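Alpha-rhamnosidase (Dictyoglomus thermophilum, PDB 6I60) probably hydrolyses terminal non-reducing alpha-L-rhamnose residues from alpha-L-rhamnosides, as a glycoside hydrolase. Local coordinates at residues A[761-772]-A[822-833]. Sequence-based numbering, arbitrary orientation.
Sequences IVATRYIFDVLT and MFGSVDAWFYRV
Trp829 and Phe768 meet between two nearly parallel helices, 761-772 and 826-833, whose axes approach to 9.4 Å at 18°. CB of Phe768 sits over the five-membered ring of Trp829, 3.6 Å from its centroid and 11° off the normal, a CH-pi contact; the opposite face of the indole takes Val833 CB from its own helix. The Phe768 ring lies oblique to the six-membered ring, and its CE2 meets Val826 CG2 at 3.6 Å. At the other end, Ile761 CG2 lies over one face of the Phe823 ring, 3.6 Å from its centroid, in a second CH-pi contact, while also touching Met822 SD.

The polar edge of the indole is met by Thr772. With CG anti to the backbone N (chi1 -173°), Trp829 directs NE1 to Thr772 OG1 at 3.1 Å, nearly in the ring plane. That hydroxyl donates in turn to Phe768 O, which also accepts from Thr772 N on the other face of its carbonyl plane. A phenylalanine in place of Trp829 would probably leave Thr772 OG1 without its indole donor and Phe768 CB less well covered.

Charge pairing adds a salt bridge: Arg832 NH2 reaches Asp769 OD1 at 2.6 Å, though the hydrogen bond is weak by angle, with carboxylate and guanidinium planes almost perpendicular. Arg765 joins this network by a long link to Asp769 OD2, but its NH2 is held by Glu515 and Tyr571. Where Ser825 packs against Arg765 CG, a water bridges Thr764 O and Ser825 OG, each at 2.8 Å.

Helix 777-784 packs against both Phe768 and Trp829, and helix 514-520 against Arg832. Such buried, near-parallel helix pairing is consistent with neighbouring helices of one layer in the (alpha/alpha)6 barrel of six-hairpin glycosidases.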
loop_
_atom_site.group_PDB
_atom_site.type_symbol
_atom_site.label_atom_id
_atom_site.label_comp_id
_atom_site.label_asym_id
_atom_site.label_seq_id
_atom_site.Cartn_x
_atom_site.Cartn_y
_atom_site.Cartn_z
ATOM N N ILE A 761 17.830 -7.230 -4.262
ATOM C CA ILE A 761 16.415 -6.881 -4.346
ATOM C C ILE A 761 16.048 -6.408 -5.748
ATOM O O ILE A 761 14.920 -6.627 -6.207
ATOM C CB ILE A 761 16.059 -5.827 -3.281
ATOM C CG1 ILE A 761 16.853 -4.539 -3.500
ATOM C CG2 ILE A 761 16.326 -6.363 -1.888
ATOM C CD1 ILE A 761 16.361 -3.384 -2.661
ATOM N N VAL A 762 16.982 -5.769 -6.455
ATOM C CA VAL A 762 16.672 -5.202 -7.765
ATOM C C VAL A 762 16.541 -6.304 -8.808
ATOM O O VAL A 762 15.529 -6.398 -9.512
ATOM C CB VAL A 762 17.740 -4.169 -8.172
ATOM C CG1 VAL A 762 17.668 -3.894 -9.667
ATOM C CG2 VAL A 762 17.575 -2.882 -7.374
ATOM N N ALA A 763 17.562 -7.154 -8.926
ATOM C CA ALA A 763 17.575 -8.167 -9.972
ATOM C C ALA A 763 16.639 -9.334 -9.683
ATOM O O ALA A 763 16.221 -10.017 -10.625
ATOM C CB ALA A 763 18.998 -8.682 -10.186
ATOM N N THR A 764 16.300 -9.583 -8.414
ATOM C CA THR A 764 15.328 -10.629 -8.113
ATOM C C THR A 764 13.958 -10.290 -8.683
ATOM O O THR A 764 13.195 -11.192 -9.045
ATOM C CB THR A 764 15.227 -10.852 -6.603
ATOM O OG1 THR A 764 16.541 -10.947 -6.043
ATOM C CG2 THR A 764 14.463 -12.132 -6.299
ATOM N N ARG A 765 13.636 -8.998 -8.776
ATOM C CA ARG A 765 12.363 -8.573 -9.343
ATOM C C ARG A 765 12.269 -8.850 -10.840
ATOM O O ARG A 765 11.157 -8.953 -11.371
ATOM C CB ARG A 765 12.152 -7.081 -9.065
ATOM C CG ARG A 765 10.759 -6.561 -9.387
ATOM C CD ARG A 765 10.810 -5.518 -10.490
ATOM N NE ARG A 765 9.485 -5.188 -11.007
ATOM C CZ ARG A 765 8.881 -5.843 -11.993
ATOM N NH1 ARG A 765 9.482 -6.875 -12.571
ATOM N NH2 ARG A 765 7.676 -5.468 -12.400
ATOM N N TYR A 766 13.404 -8.989 -11.531
ATOM C CA TYR A 766 13.406 -9.175 -12.976
ATOM C C TYR A 766 13.853 -10.557 -13.429
ATOM O O TYR A 766 13.579 -10.924 -14.576
ATOM C CB TYR A 766 14.313 -8.133 -13.650
ATOM C CG TYR A 766 13.990 -6.695 -13.311
ATOM C CD1 TYR A 766 12.841 -6.085 -13.799
ATOM C CD2 TYR A 766 14.841 -5.943 -12.511
ATOM C CE1 TYR A 766 12.545 -4.768 -13.495
ATOM C CE2 TYR A 766 14.554 -4.625 -12.201
ATOM C CZ TYR A 766 13.406 -4.042 -12.695
ATOM O OH TYR A 766 13.116 -2.732 -12.390
ATOM N N ILE A 767 14.525 -11.328 -12.571
ATOM C CA ILE A 767 15.155 -12.564 -13.029
ATOM C C ILE A 767 14.108 -13.602 -13.420
ATOM O O ILE A 767 14.278 -14.326 -14.408
ATOM C CB ILE A 767 16.121 -13.104 -11.958
ATOM C CG1 ILE A 767 16.773 -14.403 -12.435
ATOM C CG2 ILE A 767 15.402 -13.312 -10.635
ATOM C CD1 ILE A 767 18.195 -14.584 -11.954
ATOM N N PHE A 768 13.008 -13.691 -12.668
ATOM C CA PHE A 768 12.003 -14.706 -12.970
ATOM C C PHE A 768 11.294 -14.411 -14.285
ATOM O O PHE A 768 10.993 -15.331 -15.054
ATOM C CB PHE A 768 10.995 -14.807 -11.826
ATOM C CG PHE A 768 11.587 -15.308 -10.545
ATOM C CD1 PHE A 768 11.801 -16.660 -10.350
ATOM C CD2 PHE A 768 11.939 -14.426 -9.540
ATOM C CE1 PHE A 768 12.351 -17.125 -9.173
ATOM C CE2 PHE A 768 12.488 -14.884 -8.360
ATOM C CZ PHE A 768 12.695 -16.235 -8.176
ATOM N N ASP A 769 11.022 -13.132 -14.560
ATOM C CA ASP A 769 10.375 -12.769 -15.816
ATOM C C ASP A 769 11.315 -12.929 -17.005
ATOM O O ASP A 769 10.860 -13.227 -18.114
ATOM C CB ASP A 769 9.851 -11.335 -15.740
ATOM C CG ASP A 769 8.636 -11.205 -14.839
ATOM O OD1 ASP A 769 7.725 -12.054 -14.939
ATOM O OD2 ASP A 769 8.590 -10.251 -14.033
ATOM N N VAL A 770 12.620 -12.737 -16.799
ATOM C CA VAL A 770 13.571 -12.870 -17.898
ATOM C C VAL A 770 13.631 -14.316 -18.378
ATOM O O VAL A 770 13.547 -14.589 -19.582
ATOM C CB VAL A 770 14.961 -12.354 -17.477
ATOM C CG1 VAL A 770 16.041 -12.954 -18.365
ATOM C CG2 VAL A 770 15.008 -10.834 -17.541
ATOM N N LEU A 771 13.770 -15.263 -17.447
ATOM C CA LEU A 771 13.801 -16.671 -17.834
ATOM C C LEU A 771 12.472 -17.122 -18.425
ATOM O O LEU A 771 12.452 -17.951 -19.341
ATOM C CB LEU A 771 14.167 -17.547 -16.634
ATOM C CG LEU A 771 15.269 -17.044 -15.700
ATOM C CD1 LEU A 771 15.250 -17.810 -14.385
ATOM C CD2 LEU A 771 16.633 -17.141 -16.362
ATOM N N THR A 772 11.356 -16.588 -17.926
ATOM C CA THR A 772 10.056 -16.979 -18.459
ATOM C C THR A 772 9.852 -16.442 -19.870
ATOM O O THR A 772 9.293 -17.136 -20.729
ATOM C CB THR A 772 8.942 -16.492 -17.532
ATOM O OG1 THR A 772 9.208 -16.931 -16.193
ATOM C CG2 THR A 772 7.596 -17.038 -17.984
ATOM N N MET A 822 10.967 -5.901 0.407
ATOM C CA MET A 822 11.654 -5.630 -0.853
ATOM C C MET A 822 11.795 -6.891 -1.698
ATOM O O MET A 822 11.692 -6.837 -2.929
ATOM C CB MET A 822 13.022 -5.007 -0.581
ATOM C CG MET A 822 13.747 -5.596 0.618
ATOM S SD MET A 822 15.226 -4.657 1.047
ATOM C CE MET A 822 16.238 -5.930 1.794
ATOM N N PHE A 823 12.024 -8.037 -1.058
ATOM C CA PHE A 823 12.168 -9.293 -1.783
ATOM C C PHE A 823 10.832 -9.939 -2.138
ATOM O O PHE A 823 10.829 -11.046 -2.685
ATOM C CB PHE A 823 13.013 -10.280 -0.969
ATOM C CG PHE A 823 14.497 -10.076 -1.113
ATOM C CD1 PHE A 823 15.113 -10.204 -2.347
ATOM C CD2 PHE A 823 15.276 -9.755 -0.011
ATOM C CE1 PHE A 823 16.477 -10.017 -2.481
ATOM C CE2 PHE A 823 16.641 -9.566 -0.140
ATOM C CZ PHE A 823 17.242 -9.699 -1.377
ATOM N N GLY A 824 9.708 -9.281 -1.852
ATOM C CA GLY A 824 8.391 -9.839 -2.087
ATOM C C GLY A 824 7.878 -9.765 -3.506
ATOM O O GLY A 824 6.727 -10.133 -3.756
ATOM N N SER A 825 8.698 -9.306 -4.454
ATOM C CA SER A 825 8.258 -9.172 -5.838
ATOM C C SER A 825 7.969 -10.508 -6.508
ATOM O O SER A 825 7.402 -10.518 -7.605
ATOM C CB SER A 825 9.308 -8.411 -6.648
ATOM O OG SER A 825 10.621 -8.785 -6.268
ATOM N N VAL A 826 8.341 -11.627 -5.884
ATOM C CA VAL A 826 8.114 -12.929 -6.501
ATOM C C VAL A 826 6.631 -13.267 -6.521
ATOM O O VAL A 826 6.174 -14.043 -7.368
ATOM C CB VAL A 826 8.937 -14.005 -5.772
ATOM C CG1 VAL A 826 8.757 -15.366 -6.427
ATOM C CG2 VAL A 826 10.392 -13.614 -5.775
ATOM N N ASP A 827 5.851 -12.685 -5.604
ATOM C CA ASP A 827 4.418 -12.956 -5.586
ATOM C C ASP A 827 3.744 -12.492 -6.869
ATOM O O ASP A 827 2.731 -13.069 -7.280
ATOM C CB ASP A 827 3.769 -12.292 -4.375
ATOM C CG ASP A 827 2.561 -13.056 -3.879
ATOM O OD1 ASP A 827 2.724 -14.234 -3.496
ATOM O OD2 ASP A 827 1.451 -12.482 -3.882
ATOM N N ALA A 828 4.285 -11.456 -7.513
ATOM C CA ALA A 828 3.767 -11.053 -8.816
ATOM C C ALA A 828 4.024 -12.121 -9.869
ATOM O O ALA A 828 3.211 -12.300 -10.783
ATOM C CB ALA A 828 4.386 -9.723 -9.243
ATOM N N TRP A 829 5.144 -12.840 -9.757
ATOM C CA TRP A 829 5.429 -13.920 -10.693
ATOM C C TRP A 829 4.440 -15.068 -10.541
ATOM O O TRP A 829 4.116 -15.739 -11.528
ATOM C CB TRP A 829 6.863 -14.413 -10.496
ATOM C CG TRP A 829 7.314 -15.404 -11.522
ATOM C CD1 TRP A 829 7.561 -15.163 -12.840
ATOM C CD2 TRP A 829 7.574 -16.796 -11.311
ATOM N NE1 TRP A 829 7.957 -16.319 -13.466
ATOM C CE2 TRP A 829 7.974 -17.337 -12.549
ATOM C CE3 TRP A 829 7.505 -17.639 -10.197
ATOM C CZ2 TRP A 829 8.305 -18.681 -12.704
ATOM C CZ3 TRP A 829 7.837 -18.974 -10.353
ATOM C CH2 TRP A 829 8.231 -19.482 -11.597
ATOM N N PHE A 830 3.948 -15.306 -9.322
ATOM C CA PHE A 830 2.974 -16.373 -9.114
ATOM C C PHE A 830 1.666 -16.077 -9.838
ATOM O O PHE A 830 1.021 -16.991 -10.365
ATOM C CB PHE A 830 2.717 -16.569 -7.620
ATOM C CG PHE A 830 3.935 -16.972 -6.840
ATOM C CD1 PHE A 830 4.960 -17.682 -7.442
ATOM C CD2 PHE A 830 4.050 -16.645 -5.498
ATOM C CE1 PHE A 830 6.079 -18.057 -6.722
ATOM C CE2 PHE A 830 5.165 -17.015 -4.773
ATOM C CZ PHE A 830 6.182 -17.723 -5.386
ATOM N N TYR A 831 1.261 -14.807 -9.875
ATOM C CA TYR A 831 0.009 -14.435 -10.526
ATOM C C TYR A 831 0.138 -14.460 -12.046
ATOM O O TYR A 831 -0.708 -15.037 -12.738
ATOM C CB TYR A 831 -0.430 -13.046 -10.060
ATOM C CG TYR A 831 -1.101 -13.008 -8.706
ATOM C CD1 TYR A 831 -0.357 -12.858 -7.546
ATOM C CD2 TYR A 831 -2.482 -13.103 -8.591
ATOM C CE1 TYR A 831 -0.967 -12.814 -6.305
ATOM C CE2 TYR A 831 -3.101 -13.060 -7.355
ATOM C CZ TYR A 831 -2.338 -12.915 -6.217
ATOM O OH TYR A 831 -2.946 -12.871 -4.986
ATOM N N ARG A 832 1.196 -13.842 -12.578
ATOM C CA ARG A 832 1.290 -13.604 -14.014
ATOM C C ARG A 832 1.799 -14.817 -14.787
ATOM O O ARG A 832 1.481 -14.960 -15.973
ATOM C CB ARG A 832 2.201 -12.405 -14.287
ATOM C CG ARG A 832 1.830 -11.141 -13.524
ATOM C CD ARG A 832 2.786 -9.991 -13.833
ATOM N NE ARG A 832 4.080 -10.460 -14.323
ATOM C CZ ARG A 832 4.558 -10.208 -15.539
ATOM N NH1 ARG A 832 3.852 -9.485 -16.399
ATOM N NH2 ARG A 832 5.745 -10.681 -15.897
ATOM N N VAL A 833 2.587 -15.688 -14.158
ATOM C CA VAL A 833 3.230 -16.806 -14.848
ATOM C C VAL A 833 2.669 -18.149 -14.382
ATOM O O VAL A 833 2.125 -18.912 -15.182
ATOM C CB VAL A 833 4.766 -16.749 -14.687
ATOM C CG1 VAL A 833 5.403 -18.039 -15.178
ATOM C CG2 VAL A 833 5.322 -15.556 -15.441
HETATM O O HOH W 1 10.663 -11.147 -7.824
#